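Long-range contacts in hypothetical protein TTHA0179 (Thermus thermophilus, PDB 2DPW), which is of unknown function but belongs to the MobA-like nucleotidyltransferase family and may therefore transfer a nucleotidyl group: residues R2-L8 with G46-V52; W15-F19 with V224-L230; G85-V89 with V105-E111. All blocks are in the same frame, centred on the assembly; numbering follows the deposited sequence.

Interaction 1 of 3, residues R2-L8 with G46-V52; sequences RPSAIVL and GLSPVYV
V7 is held by the neighbouring strand through both its backbone N and its backbone O: V7 N donates to V50 O (2.7 Å), and V7 O accepts V52 N (2.8 Å). The same alternation runs back through V50 N to A5 O and A5 N to S48 O (3.0 Å), and ends where S48 N meets P3 O. Side chains of the two strands pair within a face, L8 CD2 lying alongside V52 CG2 (3.8 Å) and pointing the same way. Just before the strands, L47 crosses P3 at about a right angle, CD2 to CB at 3.7 Å. At the N-terminal end of the pair the R2 chain, bent at chi3 (68°), brings NH2 to L47 O (2.9 Å); this oxygen lies near the guanidinium plane, although the donor stands above the carbonyl plane. NH2 also bonds Y43 O, an acceptor of the Schellman motif in which G46, at positive phi, ends helix 35-44. That helix packs on V7 and P49, while helix 72-81 covers I6, L8 and V52 on the other face. Two parallel strands with helix 35-44 in the connection form a beta-alpha-beta crossover, part of the Rossmann-like core expected of a GT-A-type nucleotidyltransferase domain.

Interaction 2 of 3, residues W15-F19 with V224-L230; sequences WAERF and VDREEDL
The loop that follows strand 4-8, which in MobA-like proteins carries the nucleotide-binding signature, here meets the turn leading into the C-terminal helix 227-230. W15 makes the main contact. Its indole lies with one face against the backbone of R226, whose CA sits 3.8 Å from the centroid of the six-membered ring and only 10° off the ring normal, a CH-pi contact. CG of W15 stands between the backbone N and the carbonyl carbon (chi1 59°), a crowded position that turns the ring toward this turn. At the ring edge CZ3 touches L230 CD1 (4.1 Å), and the same methyl reaches F19 CZ (3.6 Å). E227, bent at chi2, runs its carboxylate alongside both rings in the opposite sense: OE1 lies 3.7 Å from W15 CE3 and OE2 3.5 Å from F19 CE1. A long salt bridge joins R18 NH1 to E227 OE1 (3.7 Å). Within the turn, D229 OD2 takes the backbone N-H groups of both D225 and R226, the latter at the N-cap, and so fixes the backbone that W15 covers. With an alanine at W15, the R226 backbone would probably lose the ring face that covers it, L230 one of its two aromatic neighbours, and E13 the NE1 group that it bonds. Around the contact, D225 forms a salt bridge with K24, R130 bonds the backbone oxygens of E228 and D229 in the short helix, and V224 pairs through its backbone with D93, beyond strand 86-91.

Interaction 3 of 3, residues G85-V89 with V105-E111; sequences GRVLV and VLDKAPE
Strand 86-91 passes beside the last turn of helix 99-108, the backbones coming nearest at L88 and L106, whose CA atoms are 8.2 Å apart, and at A109 the chain leaves its helical path. R86 and L88, two residues apart on the strand, both direct their side chains at the helix. R86 starts with CG anti to its own N (chi1 -157°) and bends at chi3, which carries the guanidinium across to the helix end. There NH2 donates to L106 O at 3.0 Å, with an N-H...O angle of 143°. The nitrogen lies in the carbonyl plane, on a lone pair of L106 O, although the oxygen is tilted somewhat from the guanidinium plane. The other terminal nitrogen, NH1, lies 4.1 Å from A109 CB. E111 OE2 is also 4.1 Å from R86 NH1, but it stands well out of the guanidinium plane, where no N-H points at it, so the two groups meet through charge alone; the carboxylate and guanidinium planes are nearly parallel. Deeper in, L88 spreads its branches over the helix: CD1 faces V105 CG1 and CD2 faces L106 CD2, each pair at 4.4 Å. L150 of strand 148-152 extends this apolar patch, touching R86, V105 and A109. The helix turn itself is closed by A109 N to V105 O (2.7 Å). One residue on, the matching partner for L106 O would be the nitrogen of P110, which has no hydrogen to give. The arginine thus supplies a donor to a carbonyl that the helix cannot satisfy in this way, and its positive charge is likely to be favoured by the negative end of the helix dipole and by E111.

Overall arrangement
From the N terminus, strand 4-8 is joined in interaction 1 to strand 48-52, closing a loop that contains helix 35-44. Segment 15-19 lies within that loop, and its partner 224-230 comes from the far end of the chain, so interaction 2 crosses interaction 1 and ties the loop after strand 4-8 to helix 227-230. Interaction 3 follows interaction 1 in series and is nested inside the long loop of interaction 2; it sets helix 99-108 against the sheet. Interactions 1 and 3 share that sheet, I6 N of strand 4-8 probably bonding L88 O of strand 86-91. Interaction 2 stands apart, its centre about 25 and 30 Å from those of interactions 1 and 3.

Interaction 1 of 3, residues R2-L8 with G46-V52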
ATOM      1  N   ARG A   2       8.657  -6.474  18.786  1.00 70.00           N
ATOM      2  CA  ARG A   2       8.031  -5.628  17.774  1.00 55.71           C
ATOM      3  C   ARG A   2       7.689  -6.389  16.499  1.00 48.03           C
ATOM      4  O   ARG A   2       8.533  -7.098  15.946  1.00 49.46           O
ATOM      5  CB  ARG A   2       8.955  -4.468  17.402  1.00 45.65           C
ATOM      6  CG  ARG A   2       9.486  -3.669  18.574  1.00 56.97           C
ATOM      7  CD  ARG A   2      10.604  -2.729  18.125  1.00 54.61           C
ATOM      8  NE  ARG A   2      10.099  -1.666  17.266  1.00 64.40           N
ATOM      9  CZ  ARG A   2       9.552  -0.536  17.707  1.00 59.17           C
ATOM     10  NH1 ARG A   2       9.442  -0.310  19.008  1.00 59.38           N
ATOM     11  NH2 ARG A   2       9.108   0.367  16.844  1.00 42.54           N
ATOM     12  N   PRO A   3       6.435  -6.256  16.024  1.00 35.80           N
ATOM     13  CA  PRO A   3       5.973  -6.915  14.802  1.00 40.36           C
ATOM     14  C   PRO A   3       6.647  -6.272  13.584  1.00 46.01           C
ATOM     15  O   PRO A   3       7.095  -5.118  13.630  1.00 46.03           O
ATOM     16  CB  PRO A   3       4.467  -6.661  14.814  1.00 34.66           C
ATOM     17  CG  PRO A   3       4.155  -6.555  16.236  1.00 29.37           C
ATOM     18  CD  PRO A   3       5.285  -5.693  16.747  1.00 42.94           C
ATOM     19  N   SER A   4       6.698  -7.017  12.491  1.00 44.91           N
ATOM     20  CA  SER A   4       7.345  -6.528  11.293  1.00 43.51           C
ATOM     21  C   SER A   4       6.499  -5.686  10.373  1.00 39.13           C
ATOM     22  O   SER A   4       5.276  -5.763  10.361  1.00 46.02           O
ATOM     23  CB  SER A   4       7.924  -7.694  10.506  1.00 52.43           C
ATOM     24  OG  SER A   4       8.994  -8.270  11.223  1.00 66.89           O
ATOM     25  N   ALA A   5       7.195  -4.870   9.603  1.00 36.47           N
ATOM     26  CA  ALA A   5       6.585  -3.997   8.627  1.00 43.16           C
ATOM     27  C   ALA A   5       7.527  -4.070   7.441  1.00 43.97           C
ATOM     28  O   ALA A   5       8.693  -4.435   7.600  1.00 49.11           O
ATOM     29  CB  ALA A   5       6.529  -2.589   9.159  1.00 39.80           C
ATOM     30  N   ILE A   6       7.037  -3.763   6.249  1.00 40.94           N
ATOM     31  CA  ILE A   6       7.912  -3.788   5.086  1.00 39.06           C
ATOM     32  C   ILE A   6       7.666  -2.560   4.253  1.00 36.25           C
ATOM     33  O   ILE A   6       6.531  -2.192   3.972  1.00 45.71           O
ATOM     34  CB  ILE A   6       7.696  -5.029   4.197  1.00 39.96           C
ATOM     35  CG1 ILE A   6       7.948  -6.304   5.013  1.00 39.25           C
ATOM     36  CG2 ILE A   6       8.613  -4.943   2.975  1.00 28.98           C
ATOM     37  CD1 ILE A   6       7.783  -7.593   4.244  1.00 36.87           C
ATOM     38  N   VAL A   7       8.747  -1.918   3.860  1.00 32.24           N
ATOM     39  CA  VAL A   7       8.638  -0.730   3.056  1.00 29.96           C
ATOM     40  C   VAL A   7       9.241  -0.962   1.693  1.00 39.11           C
ATOM     41  O   VAL A   7      10.453  -1.174   1.548  1.00 39.19           O
ATOM     42  CB  VAL A   7       9.331   0.431   3.726  1.00 19.57           C
ATOM     43  CG1 VAL A   7       9.215   1.651   2.877  1.00 18.47           C
ATOM     44  CG2 VAL A   7       8.708   0.658   5.082  1.00 18.61           C
ATOM     45  N   LEU A   8       8.364  -0.941   0.697  1.00 42.69           N
ATOM     46  CA  LEU A   8       8.752  -1.135  -0.685  1.00 40.55           C
ATOM     47  C   LEU A   8       8.986   0.238  -1.267  1.00 44.03           C
ATOM     48  O   LEU A   8       8.139   0.788  -1.962  1.00 48.90           O
ATOM     49  CB  LEU A   8       7.635  -1.855  -1.431  1.00 37.13           C
ATOM     50  CG  LEU A   8       7.291  -3.223  -0.839  1.00 35.56           C
ATOM     51  CD1 LEU A   8       6.175  -3.849  -1.643  1.00 21.74           C
ATOM     52  CD2 LEU A   8       8.533  -4.121  -0.842  1.00 30.37           C
ATOM     53  N   GLY A  46       5.167   1.089  16.955  1.00 39.36           N
ATOM     54  CA  GLY A  46       5.695  -0.136  17.530  1.00 39.51           C
ATOM     55  C   GLY A  46       6.122  -1.266  16.609  1.00 47.93           C
ATOM     56  O   GLY A  46       6.209  -2.415  17.050  1.00 54.08           O
ATOM     57  N   LEU A  47       6.410  -0.961  15.349  1.00 45.65           N
ATOM     58  CA  LEU A  47       6.814  -1.998  14.404  1.00 42.87           C
ATOM     59  C   LEU A  47       8.280  -1.897  14.018  1.00 43.17           C
ATOM     60  O   LEU A  47       8.906  -0.852  14.173  1.00 35.06           O
ATOM     61  CB  LEU A  47       5.984  -1.899  13.130  1.00 40.83           C
ATOM     62  CG  LEU A  47       4.469  -1.846  13.268  1.00 41.56           C
ATOM     63  CD1 LEU A  47       3.836  -1.523  11.924  1.00 38.73           C
ATOM     64  CD2 LEU A  47       3.977  -3.169  13.784  1.00 42.22           C
ATOM     65  N   SER A  48       8.812  -3.000  13.507  1.00 39.85           N
ATOM     66  CA  SER A  48      10.190  -3.064  13.042  1.00 46.17           C
ATOM     67  C   SER A  48      10.108  -3.145  11.508  1.00 45.97           C
ATOM     68  O   SER A  48       9.733  -4.174  10.959  1.00 55.18           O
ATOM     69  CB  SER A  48      10.869  -4.309  13.609  1.00 50.41           C
ATOM     70  OG  SER A  48      12.228  -4.384  13.211  1.00 53.96           O
ATOM     71  N   PRO A  49      10.447  -2.052  10.803  1.00 42.45           N
ATOM     72  CA  PRO A  49      10.404  -1.979   9.339  1.00 40.79           C
ATOM     73  C   PRO A  49      11.551  -2.570   8.542  1.00 41.56           C
ATOM     74  O   PRO A  49      12.716  -2.255   8.772  1.00 51.90           O
ATOM     75  CB  PRO A  49      10.293  -0.478   9.062  1.00 40.45           C
ATOM     76  CG  PRO A  49       9.878   0.125  10.365  1.00 50.94           C
ATOM     77  CD  PRO A  49      10.614  -0.705  11.364  1.00 52.37           C
ATOM     78  N   VAL A  50      11.211  -3.422   7.585  1.00 40.84           N
ATOM     79  CA  VAL A  50      12.204  -4.001   6.699  1.00 41.27           C
ATOM     80  C   VAL A  50      12.109  -3.052   5.512  1.00 37.63           C
ATOM     81  O   VAL A  50      11.014  -2.747   5.049  1.00 45.09           O
ATOM     82  CB  VAL A  50      11.830  -5.423   6.253  1.00 43.68           C
ATOM     83  CG1 VAL A  50      12.793  -5.896   5.179  1.00 53.74           C
ATOM     84  CG2 VAL A  50      11.895  -6.369   7.446  1.00 49.06           C
ATOM     85  N   TYR A  51      13.254  -2.591   5.029  1.00 36.32           N
ATOM     86  CA  TYR A  51      13.317  -1.645   3.928  1.00 29.53           C
ATOM     87  C   TYR A  51      13.842  -2.223   2.620  1.00 37.98           C
ATOM     88  O   TYR A  51      14.992  -2.650   2.540  1.00 43.40           O
ATOM     89  CB  TYR A  51      14.212  -0.469   4.331  1.00 32.75           C
ATOM     90  CG  TYR A  51      14.403   0.546   3.235  1.00 35.88           C
ATOM     91  CD1 TYR A  51      13.394   1.451   2.915  1.00 35.58           C
ATOM     92  CD2 TYR A  51      15.570   0.567   2.476  1.00 34.50           C
ATOM     93  CE1 TYR A  51      13.540   2.348   1.870  1.00 38.67           C
ATOM     94  CE2 TYR A  51      15.725   1.458   1.422  1.00 43.61           C
ATOM     95  CZ  TYR A  51      14.705   2.348   1.125  1.00 43.56           C
ATOM     96  OH  TYR A  51      14.851   3.234   0.086  1.00 52.90           O
ATOM     97  N   VAL A  52      13.017  -2.221   1.581  1.00 38.68           N
ATOM     98  CA  VAL A  52      13.491  -2.716   0.298  1.00 41.90           C
ATOM     99  C   VAL A  52      13.714  -1.520  -0.636  1.00 35.54           C
ATOM    100  O   VAL A  52      12.784  -0.805  -0.980  1.00 43.67           O
ATOM    101  CB  VAL A  52      12.491  -3.712  -0.321  1.00 42.28           C
ATOM    102  CG1 VAL A  52      13.186  -4.550  -1.377  1.00 33.49           C
ATOM    103  CG2 VAL A  52      11.905  -4.603   0.771  1.00 43.21           C
TER

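Interaction 2 of 3, residues W15-F19 with V224-L230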
ATOM      1  N   TRP A  15      11.461  12.087 -12.561  1.00 71.90           N
ATOM      2  CA  TRP A  15      11.751  13.348 -11.890  1.00 67.90           C
ATOM      3  C   TRP A  15      12.645  13.179 -10.684  1.00 64.89           C
ATOM      4  O   TRP A  15      13.327  14.104 -10.279  1.00 62.45           O
ATOM      5  CB  TRP A  15      10.444  14.049 -11.496  1.00 68.24           C
ATOM      6  CG  TRP A  15       9.567  13.259 -10.599  1.00 66.24           C
ATOM      7  CD1 TRP A  15       8.937  12.088 -10.885  1.00 77.19           C
ATOM      8  CD2 TRP A  15       9.260  13.561  -9.239  1.00 74.90           C
ATOM      9  NE1 TRP A  15       8.249  11.638  -9.782  1.00 81.31           N
ATOM     10  CE2 TRP A  15       8.427  12.532  -8.757  1.00 76.16           C
ATOM     11  CE3 TRP A  15       9.592  14.615  -8.381  1.00 80.52           C
ATOM     12  CZ2 TRP A  15       7.942  12.509  -7.446  1.00 77.33           C
ATOM     13  CZ3 TRP A  15       9.108  14.596  -7.075  1.00 76.02           C
ATOM     14  CH2 TRP A  15       8.285  13.552  -6.625  1.00 67.99           C
ATOM     15  N   ALA A  16      12.658  11.977 -10.132  1.00 69.62           N
ATOM     16  CA  ALA A  16      13.476  11.704  -8.969  1.00 71.02           C
ATOM     17  C   ALA A  16      14.939  11.986  -9.263  1.00 69.83           C
ATOM     18  O   ALA A  16      15.689  12.324  -8.362  1.00 68.94           O
ATOM     19  CB  ALA A  16      13.292  10.250  -8.524  1.00 67.77           C
ATOM     20  N   GLU A  17      15.351  11.857 -10.517  1.00 74.73           N
ATOM     21  CA  GLU A  17      16.746  12.109 -10.822  1.00 76.93           C
ATOM     22  C   GLU A  17      16.996  13.591 -10.959  1.00 70.34           C
ATOM     23  O   GLU A  17      18.137  14.026 -11.096  1.00 67.45           O
ATOM     24  CB  GLU A  17      17.167  11.364 -12.085  1.00 81.56           C
ATOM     25  CG  GLU A  17      17.221   9.859 -11.890  1.00 96.33           C
ATOM     26  CD  GLU A  17      18.576   9.270 -12.231  1.00104.78           C
ATOM     27  OE1 GLU A  17      19.583   9.666 -11.595  1.00108.52           O
ATOM     28  OE2 GLU A  17      18.628   8.410 -13.137  1.00113.83           O
ATOM     29  N   ARG A  18      15.918  14.368 -10.930  1.00 70.03           N
ATOM     30  CA  ARG A  18      16.045  15.816 -11.006  1.00 69.20           C
ATOM     31  C   ARG A  18      16.716  16.204  -9.711  1.00 69.53           C
ATOM     32  O   ARG A  18      17.561  17.095  -9.679  1.00 69.78           O
ATOM     33  CB  ARG A  18      14.679  16.494 -11.091  1.00 66.37           C
ATOM     34  CG  ARG A  18      14.148  16.623 -12.497  1.00 70.02           C
ATOM     35  CD  ARG A  18      12.768  17.233 -12.503  1.00 74.42           C
ATOM     36  NE  ARG A  18      12.213  17.262 -13.848  1.00 81.10           N
ATOM     37  CZ  ARG A  18      10.929  17.067 -14.130  1.00 86.24           C
ATOM     38  NH1 ARG A  18      10.054  16.822 -13.155  1.00 74.22           N
ATOM     39  NH2 ARG A  18      10.521  17.112 -15.390  1.00 90.42           N
ATOM     40  N   PHE A  19      16.324  15.516  -8.641  1.00 74.31           N
ATOM     41  CA  PHE A  19      16.888  15.743  -7.317  1.00 65.25           C
ATOM     42  C   PHE A  19      18.099  14.841  -7.193  1.00 60.33           C
ATOM     43  O   PHE A  19      18.656  14.675  -6.115  1.00 61.73           O
ATOM     44  CB  PHE A  19      15.856  15.414  -6.233  1.00 49.46           C
ATOM     45  CG  PHE A  19      14.588  16.214  -6.360  1.00 53.15           C
ATOM     46  CD1 PHE A  19      13.612  15.857  -7.284  1.00 52.86           C
ATOM     47  CD2 PHE A  19      14.408  17.380  -5.621  1.00 52.12           C
ATOM     48  CE1 PHE A  19      12.480  16.660  -7.480  1.00 56.60           C
ATOM     49  CE2 PHE A  19      13.280  18.187  -5.812  1.00 50.86           C
ATOM     50  CZ  PHE A  19      12.317  17.822  -6.744  1.00 47.29           C
ATOM     51  N   VAL A 224       3.098  11.167  -2.912  1.00 53.49           N
ATOM     52  CA  VAL A 224       3.713  12.298  -3.595  1.00 51.65           C
ATOM     53  C   VAL A 224       4.169  11.815  -4.970  1.00 57.08           C
ATOM     54  O   VAL A 224       4.904  10.830  -5.081  1.00 59.50           O
ATOM     55  CB  VAL A 224       4.932  12.820  -2.808  1.00 49.21           C
ATOM     56  CG1 VAL A 224       5.597  13.937  -3.567  1.00 49.05           C
ATOM     57  CG2 VAL A 224       4.502  13.293  -1.429  1.00 41.35           C
ATOM     58  N   ASP A 225       3.731  12.508  -6.017  1.00 66.44           N
ATOM     59  CA  ASP A 225       4.085  12.119  -7.377  1.00 72.85           C
ATOM     60  C   ASP A 225       4.867  13.153  -8.168  1.00 75.75           C
ATOM     61  O   ASP A 225       5.505  12.817  -9.167  1.00 75.52           O
ATOM     62  CB  ASP A 225       2.824  11.748  -8.153  1.00 78.30           C
ATOM     63  CG  ASP A 225       2.195  10.462  -7.657  1.00 93.13           C
ATOM     64  OD1 ASP A 225       2.850   9.399  -7.758  1.00 97.69           O
ATOM     65  OD2 ASP A 225       1.048  10.512  -7.166  1.00 94.82           O
ATOM     66  N   ARG A 226       4.828  14.405  -7.727  1.00 75.01           N
ATOM     67  CA  ARG A 226       5.536  15.452  -8.439  1.00 80.67           C
ATOM     68  C   ARG A 226       5.829  16.668  -7.568  1.00 76.81           C
ATOM     69  O   ARG A 226       5.387  16.737  -6.425  1.00 74.88           O
ATOM     70  CB  ARG A 226       4.715  15.859  -9.664  1.00 96.58           C
ATOM     71  CG  ARG A 226       4.638  14.775 -10.779  1.00105.74           C
ATOM     72  CD  ARG A 226       3.557  15.178 -11.824  1.00113.12           C
ATOM     73  NE  ARG A 226       3.698  16.595 -12.229  1.00116.65           N
ATOM     74  CZ  ARG A 226       2.672  17.352 -12.662  1.00111.77           C
ATOM     75  NH1 ARG A 226       2.873  18.635 -13.012  1.00107.11           N
ATOM     76  NH2 ARG A 226       1.435  16.826 -12.744  1.00102.57           N
ATOM     77  N   GLU A 227       6.562  17.628  -8.122  1.00 68.94           N
ATOM     78  CA  GLU A 227       6.942  18.828  -7.389  1.00 71.50           C
ATOM     79  C   GLU A 227       5.868  19.550  -6.562  1.00 74.75           C
ATOM     80  O   GLU A 227       6.079  19.814  -5.378  1.00 71.87           O
ATOM     81  CB  GLU A 227       7.613  19.826  -8.335  1.00 77.62           C
ATOM     82  CG  GLU A 227       9.116  19.626  -8.485  1.00 74.71           C
ATOM     83  CD  GLU A 227       9.475  18.569  -9.504  1.00 78.21           C
ATOM     84  OE1 GLU A 227       8.570  17.802  -9.905  1.00 73.68           O
ATOM     85  OE2 GLU A 227      10.665  18.507  -9.895  1.00 69.39           O
ATOM     86  N   GLU A 228       4.731  19.885  -7.162  1.00 76.20           N
ATOM     87  CA  GLU A 228       3.687  20.578  -6.412  1.00 79.75           C
ATOM     88  C   GLU A 228       3.427  19.869  -5.090  1.00 81.69           C
ATOM     89  O   GLU A 228       3.164  20.511  -4.067  1.00 84.35           O
ATOM     90  CB  GLU A 228       2.385  20.633  -7.216  1.00 86.77           C
ATOM     91  CG  GLU A 228       2.321  21.742  -8.256  1.00 97.32           C
ATOM     92  CD  GLU A 228       1.223  22.760  -7.965  1.00102.22           C
ATOM     93  OE1 GLU A 228       0.377  22.498  -7.081  1.00109.46           O
ATOM     94  OE2 GLU A 228       1.200  23.819  -8.627  1.00109.86           O
ATOM     95  N   ASP A 229       3.507  18.541  -5.126  1.00 76.76           N
ATOM     96  CA  ASP A 229       3.275  17.719  -3.947  1.00 74.14           C
ATOM     97  C   ASP A 229       4.220  18.078  -2.806  1.00 71.68           C
ATOM     98  O   ASP A 229       3.779  18.408  -1.702  1.00 66.00           O
ATOM     99  CB  ASP A 229       3.426  16.233  -4.295  1.00 71.71           C
ATOM    100  CG  ASP A 229       2.344  15.739  -5.237  1.00 75.07           C
ATOM    101  OD1 ASP A 229       1.166  16.070  -5.002  1.00 71.11           O
ATOM    102  OD2 ASP A 229       2.662  15.010  -6.202  1.00 82.52           O
ATOM    103  N   LEU A 230       5.517  18.024  -3.088  1.00 64.18           N
ATOM    104  CA  LEU A 230       6.546  18.321  -2.102  1.00 61.13           C
ATOM    105  C   LEU A 230       6.286  19.605  -1.307  1.00 61.90           C
ATOM    106  O   LEU A 230       6.710  19.725  -0.156  1.00 64.90           O
ATOM    107  CB  LEU A 230       7.914  18.404  -2.791  1.00 61.18           C
ATOM    108  CG  LEU A 230       8.440  17.190  -3.578  1.00 52.91           C
ATOM    109  CD1 LEU A 230       9.684  17.577  -4.345  1.00 56.78           C
ATOM    110  CD2 LEU A 230       8.759  16.053  -2.645  1.00 65.86           C
TER

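Interaction 3 of 3, residues G85-V89 with V105-E111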
ATOM      1  N   GLY A  85       4.685 -13.762  11.012  1.00 41.47           N
ATOM      2  CA  GLY A  85       3.435 -13.273  11.571  1.00 32.27           C
ATOM      3  C   GLY A  85       2.609 -12.391  10.663  1.00 37.56           C
ATOM      4  O   GLY A  85       2.558 -12.608   9.452  1.00 47.69           O
ATOM      5  N   ARG A  86       1.937 -11.406  11.253  1.00 41.64           N
ATOM      6  CA  ARG A  86       1.127 -10.471  10.481  1.00 40.41           C
ATOM      7  C   ARG A  86       2.027  -9.279  10.210  1.00 43.78           C
ATOM      8  O   ARG A  86       2.633  -8.740  11.135  1.00 47.20           O
ATOM      9  CB  ARG A  86      -0.102 -10.029  11.266  1.00 27.10           C
ATOM     10  CG  ARG A  86      -1.225  -9.542  10.373  1.00 51.66           C
ATOM     11  CD  ARG A  86      -2.528  -9.278  11.129  1.00 62.33           C
ATOM     12  NE  ARG A  86      -2.412  -8.137  12.037  1.00 76.36           N
ATOM     13  CZ  ARG A  86      -3.440  -7.547  12.643  1.00 78.81           C
ATOM     14  NH1 ARG A  86      -4.677  -7.987  12.438  1.00 90.89           N
ATOM     15  NH2 ARG A  86      -3.232  -6.517  13.455  1.00 59.84           N
ATOM     16  N   VAL A  87       2.133  -8.887   8.942  1.00 47.11           N
ATOM     17  CA  VAL A  87       2.989  -7.772   8.544  1.00 39.78           C
ATOM     18  C   VAL A  87       2.285  -6.683   7.761  1.00 37.85           C
ATOM     19  O   VAL A  87       1.436  -6.948   6.910  1.00 32.08           O
ATOM     20  CB  VAL A  87       4.181  -8.262   7.701  1.00 44.68           C
ATOM     21  CG1 VAL A  87       4.994  -7.071   7.183  1.00 48.89           C
ATOM     22  CG2 VAL A  87       5.060  -9.173   8.547  1.00 63.89           C
ATOM     23  N   LEU A  88       2.659  -5.447   8.061  1.00 34.22           N
ATOM     24  CA  LEU A  88       2.092  -4.303   7.386  1.00 32.99           C
ATOM     25  C   LEU A  88       3.039  -3.844   6.295  1.00 29.90           C
ATOM     26  O   LEU A  88       4.212  -3.569   6.530  1.00 34.92           O
ATOM     27  CB  LEU A  88       1.844  -3.169   8.371  1.00 32.34           C
ATOM     28  CG  LEU A  88       1.314  -1.881   7.740  1.00 33.32           C
ATOM     29  CD1 LEU A  88       0.015  -2.161   6.999  1.00 40.78           C
ATOM     30  CD2 LEU A  88       1.102  -0.844   8.814  1.00 31.69           C
ATOM     31  N   VAL A  89       2.519  -3.776   5.084  1.00 32.00           N
ATOM     32  CA  VAL A  89       3.328  -3.356   3.972  1.00 31.62           C
ATOM     33  C   VAL A  89       2.985  -1.936   3.614  1.00 30.27           C
ATOM     34  O   VAL A  89       1.836  -1.514   3.734  1.00 28.15           O
ATOM     35  CB  VAL A  89       3.087  -4.237   2.751  1.00 30.14           C
ATOM     36  CG1 VAL A  89       4.007  -3.809   1.615  1.00 25.11           C
ATOM     37  CG2 VAL A  89       3.314  -5.686   3.124  1.00 29.15           C
ATOM     38  N   VAL A 105      -5.185   0.895  11.623  1.00 40.87           N
ATOM     39  CA  VAL A 105      -5.139  -0.266  10.757  1.00 44.98           C
ATOM     40  C   VAL A 105      -4.931  -1.492  11.625  1.00 44.34           C
ATOM     41  O   VAL A 105      -5.756  -2.406  11.640  1.00 40.38           O
ATOM     42  CB  VAL A 105      -3.969  -0.148   9.748  1.00 41.63           C
ATOM     43  CG1 VAL A 105      -3.881  -1.402   8.885  1.00 19.85           C
ATOM     44  CG2 VAL A 105      -4.162   1.089   8.885  1.00 31.75           C
ATOM     45  N   LEU A 106      -3.825  -1.486  12.359  1.00 40.81           N
ATOM     46  CA  LEU A 106      -3.465  -2.593  13.231  1.00 36.00           C
ATOM     47  C   LEU A 106      -4.581  -2.993  14.172  1.00 33.37           C
ATOM     48  O   LEU A 106      -4.906  -4.173  14.295  1.00 38.08           O
ATOM     49  CB  LEU A 106      -2.251  -2.210  14.052  1.00 30.99           C
ATOM     50  CG  LEU A 106      -1.117  -1.666  13.195  1.00 37.38           C
ATOM     51  CD1 LEU A 106      -0.126  -0.914  14.067  1.00 49.00           C
ATOM     52  CD2 LEU A 106      -0.461  -2.808  12.452  1.00 27.37           C
ATOM     53  N   ASP A 107      -5.173  -1.995  14.816  1.00 39.57           N
ATOM     54  CA  ASP A 107      -6.218  -2.220  15.795  1.00 43.12           C
ATOM     55  C   ASP A 107      -7.602  -2.488  15.253  1.00 46.83           C
ATOM     56  O   ASP A 107      -8.396  -3.162  15.902  1.00 58.00           O
ATOM     57  CB  ASP A 107      -6.252  -1.046  16.773  1.00 45.26           C
ATOM     58  CG  ASP A 107      -4.913  -0.853  17.487  1.00 61.51           C
ATOM     59  OD1 ASP A 107      -4.237  -1.878  17.740  1.00 54.54           O
ATOM     60  OD2 ASP A 107      -4.536   0.302  17.803  1.00 57.50           O
ATOM     61  N   LYS A 108      -7.898  -2.001  14.059  1.00 47.80           N
ATOM     62  CA  LYS A 108      -9.224  -2.217  13.506  1.00 45.43           C
ATOM     63  C   LYS A 108      -9.284  -3.231  12.376  1.00 45.36           C
ATOM     64  O   LYS A 108     -10.364  -3.595  11.911  1.00 49.66           O
ATOM     65  CB  LYS A 108      -9.791  -0.883  13.059  1.00 44.65           C
ATOM     66  CG  LYS A 108      -9.772   0.121  14.177  1.00 47.67           C
ATOM     67  CD  LYS A 108     -10.571  -0.381  15.365  1.00 64.99           C
ATOM     68  CE  LYS A 108     -10.566   0.618  16.519  1.00 63.45           C
ATOM     69  NZ  LYS A 108     -11.598   0.244  17.537  1.00 77.48           N
ATOM     70  N   ALA A 109      -8.124  -3.697  11.940  1.00 46.65           N
ATOM     71  CA  ALA A 109      -8.074  -4.672  10.866  1.00 47.22           C
ATOM     72  C   ALA A 109      -8.759  -5.945  11.308  1.00 43.66           C
ATOM     73  O   ALA A 109      -8.512  -6.437  12.399  1.00 51.36           O
ATOM     74  CB  ALA A 109      -6.634  -4.966  10.495  1.00 44.50           C
ATOM     75  N   PRO A 110      -9.642  -6.488  10.468  1.00 45.02           N
ATOM     76  CA  PRO A 110     -10.331  -7.724  10.830  1.00 42.46           C
ATOM     77  C   PRO A 110      -9.372  -8.892  10.710  1.00 43.02           C
ATOM     78  O   PRO A 110      -8.319  -8.766  10.089  1.00 48.55           O
ATOM     79  CB  PRO A 110     -11.461  -7.837   9.811  1.00 28.49           C
ATOM     80  CG  PRO A 110     -11.352  -6.710   8.887  1.00 33.93           C
ATOM     81  CD  PRO A 110     -10.164  -5.881   9.233  1.00 46.04           C
ATOM     82  N   GLU A 111      -9.743 -10.031  11.280  1.00 48.25           N
ATOM     83  CA  GLU A 111      -8.905 -11.219  11.196  1.00 54.78           C
ATOM     84  C   GLU A 111      -8.993 -11.839   9.804  1.00 52.20           C
ATOM     85  O   GLU A 111      -9.915 -12.604   9.521  1.00 51.94           O
ATOM     86  CB  GLU A 111      -9.336 -12.249  12.246  1.00 63.00           C
ATOM     87  CG  GLU A 111      -8.839 -11.953  13.652  1.00 75.38           C
ATOM     88  CD  GLU A 111      -7.331 -11.757  13.701  1.00 81.69           C
ATOM     89  OE1 GLU A 111      -6.614 -12.508  13.005  1.00 80.21           O
ATOM     90  OE2 GLU A 111      -6.863 -10.860  14.438  1.00 88.42           O
TER